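Local coordinates for Asp/Glu-specific dipeptidyl-peptidase (Flavobacterium psychrophilum, PDB 5JXF), which removes dipeptides from the N-terminus of oligopeptides as a serine peptidase of family S46, with strict specificity for aspartate or glutamate at the P1 position, at residues A[58-63]-A[667-672]; A[265-270]-A[671-676]; A[290-295]-A[576-581]; A[417-422]-A[532-537]; A[426-431]-A[442-447]. All coordinates share one frame; numbering follows the deposited sequence.

Contacts 1 and 2 use adjoining parts of the hairpin formed by strands 665-667 and 673-680, and share Gly-671 and Asn-672. Their centres are about 10 Å apart. Contacts 4 and 5 form a second pair, about 14 Å apart between centres, and both use helix 417-435. These two touch where Tyr-532 CE1 lies 3.4 Å from Tyr-426 N. The two pairs lie on opposite sides of the chain's centre, with contacts 1 and 4 about 53 Å apart between centres. Contact 3 stands alone and is the one near the substrate site. There the Glu-291 side chain is about 8 Å from that of Arg-680, the probable P1 specificity residue, and about 11 Å from the bound aspartic acid.

Contact 1: A[58-63]-A[667-672]; sequences GMKISA and VDAQGN
Ala-669 O receives two backbone N-H groups from the facing loop. Lys-60 N donates to it at 3.1 Å, and Ile-61 N adds a weak bond at 3.3 Å. The Lys-60 donor is tilted 35° from the carbonyl plane. Ile-61 packs on the turn. Its CB lies near Ala-669 O. From there CG1 passes the same oxygen at 3.6 Å, because chi1 of 58° sets CG1 between the backbone N and the carbonyl carbon. CD1 then reaches Gly-671 CA at 4.3 Å. The other branch, CG2, turns to Gln-670 O at 3.7 Å. Ala-669 CB meets Gly-58 O, 3.2 Å away. Residues 668-671 make a type I beta turn. Asp-668 steadies the turn from within: its OD1 accepts Asn-672 N from above the carboxylate plane, and its OD2 takes Asn-672 ND2 at 3.1 Å on the syn lone pair. Gly-58 and Gly-671 both have positive phi, with backbone angles at which a CB would collide with the carbonyl O before it. Gly-58 ends its helix in a Schellman motif. The contact therefore sets the exit of helix 49-57 against the turn between strands 665-667 and 673-680. The Met-59 side chain packs on Met-54 of that helix and on Phe-279 of strand 279-284.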
# COMPACT_ATOMS: atom_id res chain seq x y z
N GLY A 58 11.26 23.21 22.83
CA GLY A 58 10.18 24.16 23.04
C GLY A 58 9.35 24.00 24.30
O GLY A 58 8.35 24.70 24.48
N MET A 59 9.74 23.08 25.17
CA MET A 59 9.00 22.89 26.41
C MET A 59 9.12 24.17 27.24
O MET A 59 10.19 24.77 27.34
CB MET A 59 9.52 21.66 27.18
CG MET A 59 8.66 21.29 28.41
SD MET A 59 9.26 19.82 29.28
CE MET A 59 10.77 20.49 29.96
N LYS A 60 8.00 24.58 27.82
CA LYS A 60 7.93 25.82 28.58
C LYS A 60 7.89 25.51 30.07
O LYS A 60 8.45 26.26 30.86
CB LYS A 60 6.71 26.64 28.15
CG LYS A 60 6.81 27.16 26.69
CD LYS A 60 8.13 27.88 26.47
CE LYS A 60 8.23 28.45 25.05
NZ LYS A 60 9.65 28.77 24.70
N ILE A 61 7.26 24.40 30.44
CA ILE A 61 7.26 23.93 31.83
C ILE A 61 8.59 23.30 32.21
O ILE A 61 9.50 23.18 31.38
CB ILE A 61 6.16 22.90 32.12
CG1 ILE A 61 6.31 21.69 31.19
CG2 ILE A 61 4.77 23.53 32.05
CD1 ILE A 61 5.42 20.52 31.57
N SER A 62 8.69 22.87 33.46
CA SER A 62 9.97 22.41 34.00
C SER A 62 9.91 20.99 34.55
O SER A 62 8.82 20.42 34.69
CB SER A 62 10.44 23.36 35.11
OG SER A 62 10.96 24.54 34.54
N ALA A 63 11.07 20.44 34.86
CA ALA A 63 11.17 19.11 35.47
C ALA A 63 10.27 18.99 36.71
O ALA A 63 9.55 18.00 36.88
CB ALA A 63 12.61 18.81 35.83
N VAL A 667 1.32 15.50 25.73
CA VAL A 667 1.11 16.86 26.16
C VAL A 667 2.02 17.82 25.43
O VAL A 667 3.12 17.47 25.01
CB VAL A 667 1.34 17.02 27.70
CG1 VAL A 667 0.36 16.14 28.45
CG2 VAL A 667 2.78 16.71 28.07
N ASP A 668 1.54 19.05 25.31
CA ASP A 668 2.26 20.11 24.60
C ASP A 668 3.27 20.78 25.52
O ASP A 668 3.54 20.30 26.65
CB ASP A 668 1.25 21.14 24.04
CG ASP A 668 0.48 21.91 25.16
OD1 ASP A 668 0.85 21.82 26.34
OD2 ASP A 668 -0.51 22.62 24.86
N ALA A 669 3.79 21.92 25.07
CA ALA A 669 4.82 22.65 25.80
C ALA A 669 4.37 23.13 27.18
O ALA A 669 5.20 23.26 28.09
CB ALA A 669 5.31 23.84 24.98
N GLN A 670 3.08 23.42 27.33
CA GLN A 670 2.56 23.92 28.61
C GLN A 670 1.96 22.82 29.47
O GLN A 670 1.45 23.09 30.56
CB GLN A 670 1.50 25.00 28.39
CG GLN A 670 2.01 26.29 27.76
CD GLN A 670 2.02 26.23 26.23
OE1 GLN A 670 1.63 25.22 25.63
NE2 GLN A 670 2.47 27.31 25.60
N GLY A 671 2.00 21.57 29.00
CA GLY A 671 1.46 20.48 29.79
C GLY A 671 -0.02 20.19 29.58
O GLY A 671 -0.64 19.46 30.36
N ASN A 672 -0.57 20.75 28.50
CA ASN A 672 -1.92 20.45 28.05
C ASN A 672 -2.00 19.21 27.18
O ASN A 672 -1.13 18.98 26.33
CB ASN A 672 -2.49 21.64 27.26
CG ASN A 672 -2.34 22.95 28.02
OD1 ASN A 672 -3.02 23.19 29.01
ND2 ASN A 672 -1.42 23.79 27.56

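Contact 2: A[265-270]-A[671-676]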
# COMPACT_ATOMS: atom_id res chain seq x y z
N HIS A 265 -4.06 16.12 40.42
CA HIS A 265 -3.83 16.90 39.21
C HIS A 265 -4.58 16.24 38.05
O HIS A 265 -4.71 15.01 38.01
CB HIS A 265 -2.33 17.00 38.88
CG HIS A 265 -2.03 17.87 37.69
ND1 HIS A 265 -2.11 19.24 37.73
CD2 HIS A 265 -1.63 17.55 36.44
CE1 HIS A 265 -1.79 19.74 36.55
NE2 HIS A 265 -1.49 18.74 35.75
N PHE A 266 -5.07 17.04 37.13
CA PHE A 266 -5.71 16.48 35.96
C PHE A 266 -5.28 17.32 34.78
O PHE A 266 -4.90 18.47 34.97
CB PHE A 266 -7.23 16.43 36.11
CG PHE A 266 -7.90 17.77 36.10
CD1 PHE A 266 -7.98 18.54 37.25
CD2 PHE A 266 -8.47 18.26 34.92
CE1 PHE A 266 -8.60 19.76 37.24
CE2 PHE A 266 -9.09 19.48 34.90
CZ PHE A 266 -9.17 20.24 36.05
N LEU A 267 -5.31 16.74 33.58
CA LEU A 267 -4.78 17.41 32.42
C LEU A 267 -5.86 18.23 31.77
O LEU A 267 -6.93 17.70 31.45
CB LEU A 267 -4.20 16.40 31.41
CG LEU A 267 -3.16 15.43 31.96
CD1 LEU A 267 -2.83 14.35 30.93
CD2 LEU A 267 -1.92 16.17 32.34
N PRO A 268 -5.61 19.53 31.60
CA PRO A 268 -6.53 20.29 30.75
C PRO A 268 -6.35 19.77 29.31
O PRO A 268 -5.27 19.27 29.00
CB PRO A 268 -6.05 21.73 30.89
CG PRO A 268 -5.07 21.74 32.04
CD PRO A 268 -4.49 20.36 32.07
N VAL A 269 -7.39 19.88 28.49
CA VAL A 269 -7.39 19.39 27.13
C VAL A 269 -7.38 20.57 26.16
O VAL A 269 -8.28 21.41 26.19
CB VAL A 269 -8.62 18.51 26.83
CG1 VAL A 269 -8.60 18.07 25.39
CG2 VAL A 269 -8.66 17.30 27.77
N SER A 270 -6.37 20.62 25.31
CA SER A 270 -6.24 21.69 24.32
C SER A 270 -7.23 21.59 23.15
O SER A 270 -7.54 20.49 22.70
CB SER A 270 -4.82 21.72 23.77
OG SER A 270 -4.72 22.63 22.70
N GLY A 671 2.00 21.57 29.00
CA GLY A 671 1.46 20.48 29.79
C GLY A 671 -0.02 20.19 29.58
O GLY A 671 -0.64 19.46 30.36
N ASN A 672 -0.57 20.75 28.50
CA ASN A 672 -1.92 20.45 28.05
C ASN A 672 -2.00 19.21 27.18
O ASN A 672 -1.13 18.98 26.33
CB ASN A 672 -2.49 21.64 27.26
CG ASN A 672 -2.34 22.95 28.02
OD1 ASN A 672 -3.02 23.19 29.01
ND2 ASN A 672 -1.42 23.79 27.56
N LEU A 673 -3.06 18.43 27.38
CA LEU A 673 -3.29 17.24 26.58
C LEU A 673 -3.62 17.59 25.13
O LEU A 673 -4.60 18.28 24.89
CB LEU A 673 -4.43 16.40 27.15
CG LEU A 673 -4.52 15.02 26.50
CD1 LEU A 673 -3.26 14.25 26.80
CD2 LEU A 673 -5.77 14.25 26.95
N ILE A 674 -2.82 17.10 24.19
CA ILE A 674 -3.06 17.33 22.76
C ILE A 674 -3.24 16.03 21.94
O ILE A 674 -3.79 16.05 20.83
CB ILE A 674 -1.91 18.11 22.12
CG1 ILE A 674 -0.56 17.57 22.61
CG2 ILE A 674 -2.05 19.59 22.40
CD1 ILE A 674 0.64 18.08 21.80
N GLY A 675 -2.76 14.92 22.48
CA GLY A 675 -2.88 13.64 21.81
C GLY A 675 -3.02 12.47 22.77
O GLY A 675 -2.73 12.57 23.97
N LEU A 676 -3.49 11.35 22.22
CA LEU A 676 -3.58 10.10 22.97
C LEU A 676 -2.82 9.00 22.23
O LEU A 676 -3.24 8.58 21.15
CB LEU A 676 -5.05 9.73 23.14
CG LEU A 676 -5.44 8.35 23.65
CD1 LEU A 676 -4.98 8.14 25.09
CD2 LEU A 676 -6.94 8.24 23.53
O HOH W 1 -0.91 19.74 33.05
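Leu-673 is bonded through both of its backbone polar atoms to the residues flanking Val-269. Leu-673 N donates to Pro-268 O at 2.9 Å, in the carbonyl plane. Leu-673 O accepts Ser-270 N at 3.0 Å, the donor tilted 19° from the Leu-673 carbonyl plane. This is the pattern of a single parallel bridge, Val-269 with Leu-673. Val-269 also makes backbone bonds with Lys-724 and Val-726, so the short strand 269-270 joins the start of strand 673-680 to strand 725-726. Just beyond the bridge, Ile-674 and Gly-675 both face Ala-666 in a classic beta bulge. The Leu-673 side chain crosses that of Leu-267 at about a right angle, CD1 to CD1 at 4.2 Å. Asn-672 OD1 rests against the Pro-268 ring, 3.9 Å from CB. Ser-270 turns its CB to Ile-674 CG2 at 3.8 Å. With OG anti to the backbone N (chi1 172°), its hydroxyl is hydrogen-bonded to Asp-272 N. At the other end a water bridges the two segments. It donates to Gly-671 O at 2.7 Å and meets His-265 NE2 at 2.9 Å, at the edge of the imidazole and in its plane.

Contact 3: A[290-295]-A[576-581]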
# COMPACT_ATOMS: atom_id res chain seq x y z
N GLN A 290 14.73 -3.73 24.67
CA GLN A 290 16.04 -4.38 24.72
C GLN A 290 17.02 -3.70 23.78
O GLN A 290 17.42 -4.29 22.79
CB GLN A 290 15.94 -5.86 24.34
CG GLN A 290 14.95 -6.65 25.18
CD GLN A 290 14.94 -8.12 24.84
OE1 GLN A 290 15.47 -8.94 25.58
NE2 GLN A 290 14.30 -8.46 23.73
N GLU A 291 17.40 -2.46 24.07
CA GLU A 291 18.20 -1.69 23.13
C GLU A 291 19.66 -2.11 23.13
O GLU A 291 20.43 -1.73 22.24
CB GLU A 291 18.13 -0.19 23.43
CG GLU A 291 16.72 0.42 23.41
CD GLU A 291 16.01 0.26 22.07
OE1 GLU A 291 16.69 0.07 21.04
OE2 GLU A 291 14.77 0.32 22.08
N TYR A 292 20.05 -2.90 24.12
CA TYR A 292 21.47 -3.15 24.34
C TYR A 292 21.88 -4.60 24.14
O TYR A 292 22.84 -5.07 24.75
CB TYR A 292 21.82 -2.68 25.75
CG TYR A 292 21.33 -1.27 25.99
CD1 TYR A 292 21.96 -0.19 25.39
CD2 TYR A 292 20.22 -1.03 26.80
CE1 TYR A 292 21.51 1.09 25.60
CE2 TYR A 292 19.76 0.26 27.01
CZ TYR A 292 20.41 1.31 26.41
OH TYR A 292 19.97 2.60 26.61
N LEU A 293 21.16 -5.30 23.27
CA LEU A 293 21.44 -6.70 23.02
C LEU A 293 22.72 -6.87 22.22
O LEU A 293 23.17 -5.95 21.54
CB LEU A 293 20.27 -7.35 22.28
CG LEU A 293 19.03 -7.65 23.13
CD1 LEU A 293 17.93 -8.26 22.28
CD2 LEU A 293 19.39 -8.56 24.30
N PRO A 294 23.33 -8.05 22.31
CA PRO A 294 24.45 -8.46 21.46
C PRO A 294 23.96 -8.80 20.06
O PRO A 294 22.76 -8.99 19.89
CB PRO A 294 24.96 -9.71 22.15
CG PRO A 294 23.69 -10.30 22.70
CD PRO A 294 22.99 -9.12 23.27
N SER A 295 24.88 -8.89 19.10
CA SER A 295 24.56 -9.29 17.74
C SER A 295 23.77 -10.58 17.69
O SER A 295 22.83 -10.74 16.91
CB SER A 295 25.85 -9.47 16.92
OG SER A 295 26.50 -8.24 16.67
N ARG A 576 23.73 9.32 26.24
CA ARG A 576 22.27 9.26 26.37
C ARG A 576 21.75 7.84 26.63
O ARG A 576 20.79 7.41 26.01
CB ARG A 576 21.59 9.83 25.11
CG ARG A 576 22.10 11.19 24.69
CD ARG A 576 21.24 11.75 23.57
NE ARG A 576 19.90 12.10 24.02
CZ ARG A 576 18.79 11.44 23.69
NH1 ARG A 576 18.86 10.38 22.89
NH2 ARG A 576 17.62 11.85 24.16
N ILE A 577 22.38 7.13 27.56
CA ILE A 577 21.93 5.78 27.86
C ILE A 577 20.76 5.81 28.82
O ILE A 577 20.82 6.41 29.89
CB ILE A 577 23.08 4.91 28.42
CG1 ILE A 577 23.90 4.35 27.26
CG2 ILE A 577 22.52 3.75 29.23
CD1 ILE A 577 25.14 3.61 27.67
N PHE A 578 19.67 5.18 28.40
CA PHE A 578 18.45 5.09 29.19
C PHE A 578 18.20 3.64 29.54
O PHE A 578 18.57 2.76 28.79
CB PHE A 578 17.27 5.69 28.43
CG PHE A 578 17.00 5.03 27.10
CD1 PHE A 578 17.70 5.42 25.97
CD2 PHE A 578 16.02 4.05 26.97
CE1 PHE A 578 17.44 4.83 24.73
CE2 PHE A 578 15.75 3.45 25.73
CZ PHE A 578 16.47 3.85 24.61
N PRO A 579 17.56 3.39 30.70
CA PRO A 579 17.24 2.02 31.10
C PRO A 579 16.18 1.41 30.20
O PRO A 579 15.29 2.13 29.74
CB PRO A 579 16.71 2.20 32.53
CG PRO A 579 16.20 3.57 32.56
CD PRO A 579 17.14 4.37 31.71
N ASP A 580 16.27 0.11 29.96
CA ASP A 580 15.30 -0.60 29.14
C ASP A 580 13.94 -0.42 29.80
O ASP A 580 13.88 -0.24 31.00
CB ASP A 580 15.66 -2.10 29.03
CG ASP A 580 16.68 -2.40 27.90
OD1 ASP A 580 16.56 -1.85 26.78
OD2 ASP A 580 17.61 -3.21 28.13
N ALA A 581 12.86 -0.45 29.04
CA ALA A 581 11.54 -0.36 29.65
C ALA A 581 11.32 -1.59 30.52
O ALA A 581 11.82 -2.68 30.22
CB ALA A 581 10.44 -0.25 28.58
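Tyr-292 reaches across to Phe-578 with its hydroxyl. The OH donates to Phe-578 O at 2.6 Å, in the carbonyl plane and on a lone pair. The same hydroxyl sits over one face of the Phe-578 ring, 3.7 Å above it and offset toward the rim. Phe-578 gets its ring there with CG between its own backbone N and carbonyl carbon (chi1 58°), folded back beside the carbonyl that it offers. Glu-291 CG touches Phe-578 CZ at 3.6 Å. Its CB lies over the centre of the Tyr-292 ring, which is thus backed by its own neighbour. Segment 290-295 runs from strand 279-284 into helix 295-325, with Pro-294 at the N-cap, and 576-581 leads back from helix 547-571 to strand 586-591. The contact joins the loop entering the helical region to the loop leaving it, with Glu-291 about 8 Å, side chain to side chain, from Arg-680, the probable P1 specificity residue. Asp-580 slides past Tyr-292 in the opposite direction, with carboxylate and ring planes 49° apart. Its OD2 lies at the ring edge, 3.7 Å from Tyr-292 CD2. Its OD1 accepts Glu-291 N at 2.9 Å on the syn side. A phenylalanine in place of Tyr-292 would probably leave Phe-578 O without this donor and the aromatic face without its hydroxyl. Ile-577 CG2 lies 3.8 Å from Tyr-292 OH.

Contact 4: A[417-422]-A[532-537]; sequences ELLSLG and YAFVKS
Phe-534, whose ring meets Leu-419, has its carbonyl O held by Ser-537. The hydroxyl OG of Ser-537 donates to Phe-534 O at 2.5 Å, in the carbonyl plane and on a lone pair. Ser-537 N adds a weak bond to the same oxygen. Both bonds stay within helix 530-545. Between the helices the contact is side-chain packing. Segments 417-422 and 532-537 cross at -79°, with their axes 9.0 Å apart. Leu-419 CD2 touches two side chains of the other helix. It lies 3.7 Å from Val-535 CG2 and 3.9 Å from Phe-534 CD2. The Phe-534 ring is brought near by a chi1 of 176°, with CG anti to the backbone N. The CB of Val-535 is directed toward the partner helix, and its CG1 lies 4.0 Å from Gly-422 C. Gly-422 permits this approach. A CB on it would fall 2.8 Å from Val-535 CG2, which is a clash. On the other flank the Tyr-532 ring turns its edge to Gly-422 O. CD1 is 3.3 Å from that oxygen, which lies in the ring plane. Val-412 of helix 386-415 also packs on Leu-419 and Val-535. The buried joint thus rests on close apolar fit, and probably on a mild attraction between the slightly positive C-H edge of the Tyr-532 ring and a carbonyl oxygen.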
# COMPACT_ATOMS: atom_id res chain seq x y z
N GLU A 417 -6.95 -23.43 23.05
CA GLU A 417 -7.56 -23.13 24.34
C GLU A 417 -7.78 -24.37 25.20
O GLU A 417 -7.76 -24.28 26.43
CB GLU A 417 -8.88 -22.38 24.13
CG GLU A 417 -8.69 -21.00 23.46
CD GLU A 417 -10.01 -20.30 23.14
OE1 GLU A 417 -10.36 -19.36 23.88
OE2 GLU A 417 -10.67 -20.67 22.14
N LEU A 418 -7.96 -25.53 24.57
CA LEU A 418 -8.14 -26.77 25.33
C LEU A 418 -6.82 -27.24 25.93
O LEU A 418 -6.77 -27.68 27.08
CB LEU A 418 -8.74 -27.87 24.45
CG LEU A 418 -8.93 -29.23 25.14
CD1 LEU A 418 -10.29 -29.84 24.82
CD2 LEU A 418 -7.82 -30.21 24.77
N LEU A 419 -5.75 -27.17 25.14
CA LEU A 419 -4.41 -27.51 25.61
C LEU A 419 -4.01 -26.54 26.72
O LEU A 419 -3.30 -26.91 27.66
CB LEU A 419 -3.41 -27.44 24.47
CG LEU A 419 -3.70 -28.27 23.21
CD1 LEU A 419 -2.54 -28.15 22.23
CD2 LEU A 419 -3.95 -29.73 23.57
N SER A 420 -4.47 -25.31 26.59
CA SER A 420 -4.22 -24.26 27.55
C SER A 420 -4.80 -24.63 28.91
O SER A 420 -4.11 -24.54 29.94
CB SER A 420 -4.80 -22.94 27.06
OG SER A 420 -4.56 -21.91 28.00
N LEU A 421 -6.06 -25.07 28.92
CA LEU A 421 -6.71 -25.42 30.18
C LEU A 421 -6.08 -26.68 30.76
O LEU A 421 -5.92 -26.80 31.98
CB LEU A 421 -8.21 -25.61 29.98
CG LEU A 421 -8.96 -25.95 31.28
CD1 LEU A 421 -8.85 -24.82 32.29
CD2 LEU A 421 -10.41 -26.31 31.01
N GLY A 422 -5.72 -27.61 29.89
CA GLY A 422 -5.07 -28.83 30.30
C GLY A 422 -3.74 -28.56 30.97
O GLY A 422 -3.42 -29.15 32.00
N TYR A 532 -6.38 -34.11 28.89
CA TYR A 532 -5.25 -33.84 29.77
C TYR A 532 -4.14 -34.87 29.56
O TYR A 532 -2.96 -34.56 29.71
CB TYR A 532 -5.69 -33.84 31.23
CG TYR A 532 -4.54 -33.66 32.19
CD1 TYR A 532 -4.05 -32.39 32.49
CD2 TYR A 532 -3.93 -34.75 32.80
CE1 TYR A 532 -2.99 -32.22 33.37
CE2 TYR A 532 -2.87 -34.59 33.67
CZ TYR A 532 -2.41 -33.32 33.95
OH TYR A 532 -1.36 -33.16 34.82
N ALA A 533 -4.51 -36.10 29.22
CA ALA A 533 -3.52 -37.12 28.90
C ALA A 533 -2.62 -36.64 27.77
O ALA A 533 -1.40 -36.76 27.85
CB ALA A 533 -4.20 -38.43 28.53
N PHE A 534 -3.22 -36.09 26.72
CA PHE A 534 -2.45 -35.62 25.58
C PHE A 534 -1.53 -34.47 25.97
O PHE A 534 -0.34 -34.49 25.65
CB PHE A 534 -3.37 -35.20 24.43
CG PHE A 534 -2.63 -34.62 23.26
CD1 PHE A 534 -1.61 -35.33 22.66
CD2 PHE A 534 -2.97 -33.38 22.76
CE1 PHE A 534 -0.93 -34.80 21.58
CE2 PHE A 534 -2.30 -32.85 21.68
CZ PHE A 534 -1.27 -33.56 21.09
N VAL A 535 -2.06 -33.48 26.68
CA VAL A 535 -1.25 -32.35 27.13
C VAL A 535 -0.09 -32.85 27.99
O VAL A 535 1.03 -32.33 27.92
CB VAL A 535 -2.08 -31.31 27.91
CG1 VAL A 535 -1.21 -30.14 28.38
CG2 VAL A 535 -3.24 -30.81 27.06
N LYS A 536 -0.35 -33.89 28.79
CA LYS A 536 0.67 -34.45 29.67
C LYS A 536 1.88 -34.94 28.87
O LYS A 536 3.02 -34.69 29.26
CB LYS A 536 0.08 -35.60 30.51
CG LYS A 536 1.03 -36.14 31.59
CD LYS A 536 0.36 -37.25 32.40
CE LYS A 536 -0.13 -38.38 31.50
NZ LYS A 536 -1.35 -39.05 32.02
N SER A 537 1.63 -35.59 27.74
CA SER A 537 2.72 -36.08 26.89
C SER A 537 3.58 -34.94 26.37
O SER A 537 4.79 -35.09 26.22
CB SER A 537 2.17 -36.90 25.71
OG SER A 537 1.46 -36.08 24.80

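Contact 5: A[426-431]-A[442-447]; sequences YQLEQV and DRKENL
Helix segments 426-431 and 442-447 run antiparallel at 156°, their axes 10.1 Å apart, and come nearest at Leu-428 and Lys-444. They belong to helices 417-435 and 437-450, which follow each other directly and form an antiparallel helical hairpin. Leu-428 fills the middle of the joint. With chi1 at -173° its CG is anti to the backbone N, and the two methyls point at the opposite helix. CD1 presses on the backbone there, 3.5 Å from Arg-443 C, and also touches Arg-443 CB at 3.6 Å. CD2 lies against Lys-444 CB at 3.7 Å and meets Leu-447 CD2 at 3.9 Å. An alanine here would remove both methyls, and Leu-447 CD2 and the Lys-444 chain are likely to lose their apolar partner, with a gap opened between the helices. Phe-440 of helix 437-450 packs on Leu-428 as well. Lys-444 uses only the base of its chain in this contact. It then bends at chi3, and its NZ is hydrogen-bonded to Leu-515 O and makes a salt bridge with Glu-445 OE2. Toward the hairpin turn, Val-431 takes over from Leu-428. The Arg-443 chain, extended from CG to NE, crosses Val-431 at about a right angle. Val-431 CG1 touches its aliphatic part at CD, 3.9 Å away. Val-431 CG2 lies at the edge of the guanidinium, near its plane and 3.7 Å from Arg-443 NH1.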
# COMPACT_ATOMS: atom_id res chain seq x y z
N TYR A 426 -2.05 -29.30 34.73
CA TYR A 426 -0.70 -29.81 34.87
C TYR A 426 0.05 -29.10 35.98
O TYR A 426 0.71 -29.72 36.80
CB TYR A 426 0.04 -29.65 33.56
CG TYR A 426 1.41 -30.27 33.53
CD1 TYR A 426 1.58 -31.63 33.32
CD2 TYR A 426 2.54 -29.48 33.70
CE1 TYR A 426 2.84 -32.20 33.28
CE2 TYR A 426 3.81 -30.03 33.66
CZ TYR A 426 3.95 -31.39 33.45
OH TYR A 426 5.21 -31.94 33.41
N GLN A 427 -0.04 -27.78 36.00
CA GLN A 427 0.68 -27.00 36.99
C GLN A 427 0.07 -27.21 38.37
O GLN A 427 0.78 -27.53 39.33
CB GLN A 427 0.70 -25.52 36.57
CG GLN A 427 1.37 -25.34 35.22
CD GLN A 427 1.53 -23.90 34.79
OE1 GLN A 427 0.57 -23.15 34.69
NE2 GLN A 427 2.77 -23.51 34.53
N LEU A 428 -1.25 -27.05 38.45
CA LEU A 428 -2.02 -27.33 39.66
C LEU A 428 -1.69 -28.72 40.25
O LEU A 428 -1.70 -28.89 41.47
CB LEU A 428 -3.51 -27.22 39.37
CG LEU A 428 -4.54 -27.31 40.50
CD1 LEU A 428 -4.41 -26.11 41.43
CD2 LEU A 428 -5.96 -27.40 39.94
N GLU A 429 -1.38 -29.69 39.39
CA GLU A 429 -0.87 -30.99 39.83
C GLU A 429 0.36 -30.89 40.72
O GLU A 429 0.48 -31.60 41.71
CB GLU A 429 -0.53 -31.85 38.62
CG GLU A 429 -0.10 -33.27 38.87
CD GLU A 429 1.05 -33.63 37.97
OE1 GLU A 429 1.53 -32.71 37.28
OE2 GLU A 429 1.45 -34.81 37.90
N GLN A 430 1.29 -30.01 40.37
CA GLN A 430 2.53 -29.93 41.13
C GLN A 430 2.45 -28.99 42.33
O GLN A 430 3.35 -28.97 43.16
CB GLN A 430 3.69 -29.52 40.22
CG GLN A 430 4.67 -30.66 39.99
CD GLN A 430 5.99 -30.20 39.39
OE1 GLN A 430 6.29 -30.50 38.24
NE2 GLN A 430 6.78 -29.49 40.18
N VAL A 431 1.37 -28.21 42.43
CA VAL A 431 1.08 -27.49 43.67
C VAL A 431 0.84 -28.51 44.79
O VAL A 431 1.39 -28.39 45.90
CB VAL A 431 -0.14 -26.55 43.53
CG1 VAL A 431 -0.48 -25.90 44.87
CG2 VAL A 431 0.12 -25.49 42.48
N ASP A 442 -7.12 -25.15 47.33
CA ASP A 442 -7.29 -23.70 47.31
C ASP A 442 -7.15 -23.17 45.88
O ASP A 442 -8.02 -22.44 45.38
CB ASP A 442 -6.28 -23.02 48.24
CG ASP A 442 -6.79 -22.90 49.67
OD1 ASP A 442 -8.01 -22.73 49.86
OD2 ASP A 442 -5.97 -23.00 50.61
N ARG A 443 -6.07 -23.57 45.22
CA ARG A 443 -5.81 -23.10 43.87
C ARG A 443 -6.67 -23.83 42.83
O ARG A 443 -6.85 -23.33 41.72
CB ARG A 443 -4.32 -23.25 43.54
CG ARG A 443 -3.46 -22.33 44.39
CD ARG A 443 -1.99 -22.38 44.00
NE ARG A 443 -1.19 -21.54 44.88
CZ ARG A 443 0.14 -21.48 44.86
NH1 ARG A 443 0.83 -22.23 44.01
NH2 ARG A 443 0.79 -20.68 45.71
N LYS A 444 -7.20 -24.99 43.19
CA LYS A 444 -8.13 -25.69 42.30
C LYS A 444 -9.47 -24.94 42.26
O LYS A 444 -10.02 -24.70 41.19
CB LYS A 444 -8.34 -27.14 42.74
CG LYS A 444 -9.15 -27.95 41.74
CD LYS A 444 -9.73 -29.21 42.34
CE LYS A 444 -10.79 -28.88 43.37
NZ LYS A 444 -11.30 -30.10 44.05
N GLU A 445 -9.97 -24.58 43.44
CA GLU A 445 -11.25 -23.88 43.55
C GLU A 445 -11.13 -22.48 42.96
O GLU A 445 -12.10 -21.94 42.42
CB GLU A 445 -11.73 -23.79 45.01
CG GLU A 445 -12.09 -25.13 45.66
CD GLU A 445 -13.16 -25.91 44.91
OE1 GLU A 445 -14.11 -25.29 44.38
OE2 GLU A 445 -13.05 -27.16 44.85
N ASN A 446 -9.94 -21.90 43.06
CA ASN A 446 -9.70 -20.60 42.46
C ASN A 446 -9.60 -20.73 40.94
O ASN A 446 -10.01 -19.83 40.20
CB ASN A 446 -8.44 -19.96 43.03
CG ASN A 446 -8.14 -18.61 42.41
OD1 ASN A 446 -7.38 -18.51 41.45
ND2 ASN A 446 -8.76 -17.56 42.94
N LEU A 447 -9.05 -21.85 40.47
CA LEU A 447 -8.97 -22.11 39.03
C LEU A 447 -10.35 -22.30 38.42
O LEU A 447 -10.61 -21.84 37.31
CB LEU A 447 -8.12 -23.35 38.75
CG LEU A 447 -8.17 -23.81 37.28
CD1 LEU A 447 -7.46 -22.82 36.36
CD2 LEU A 447 -7.61 -25.21 37.13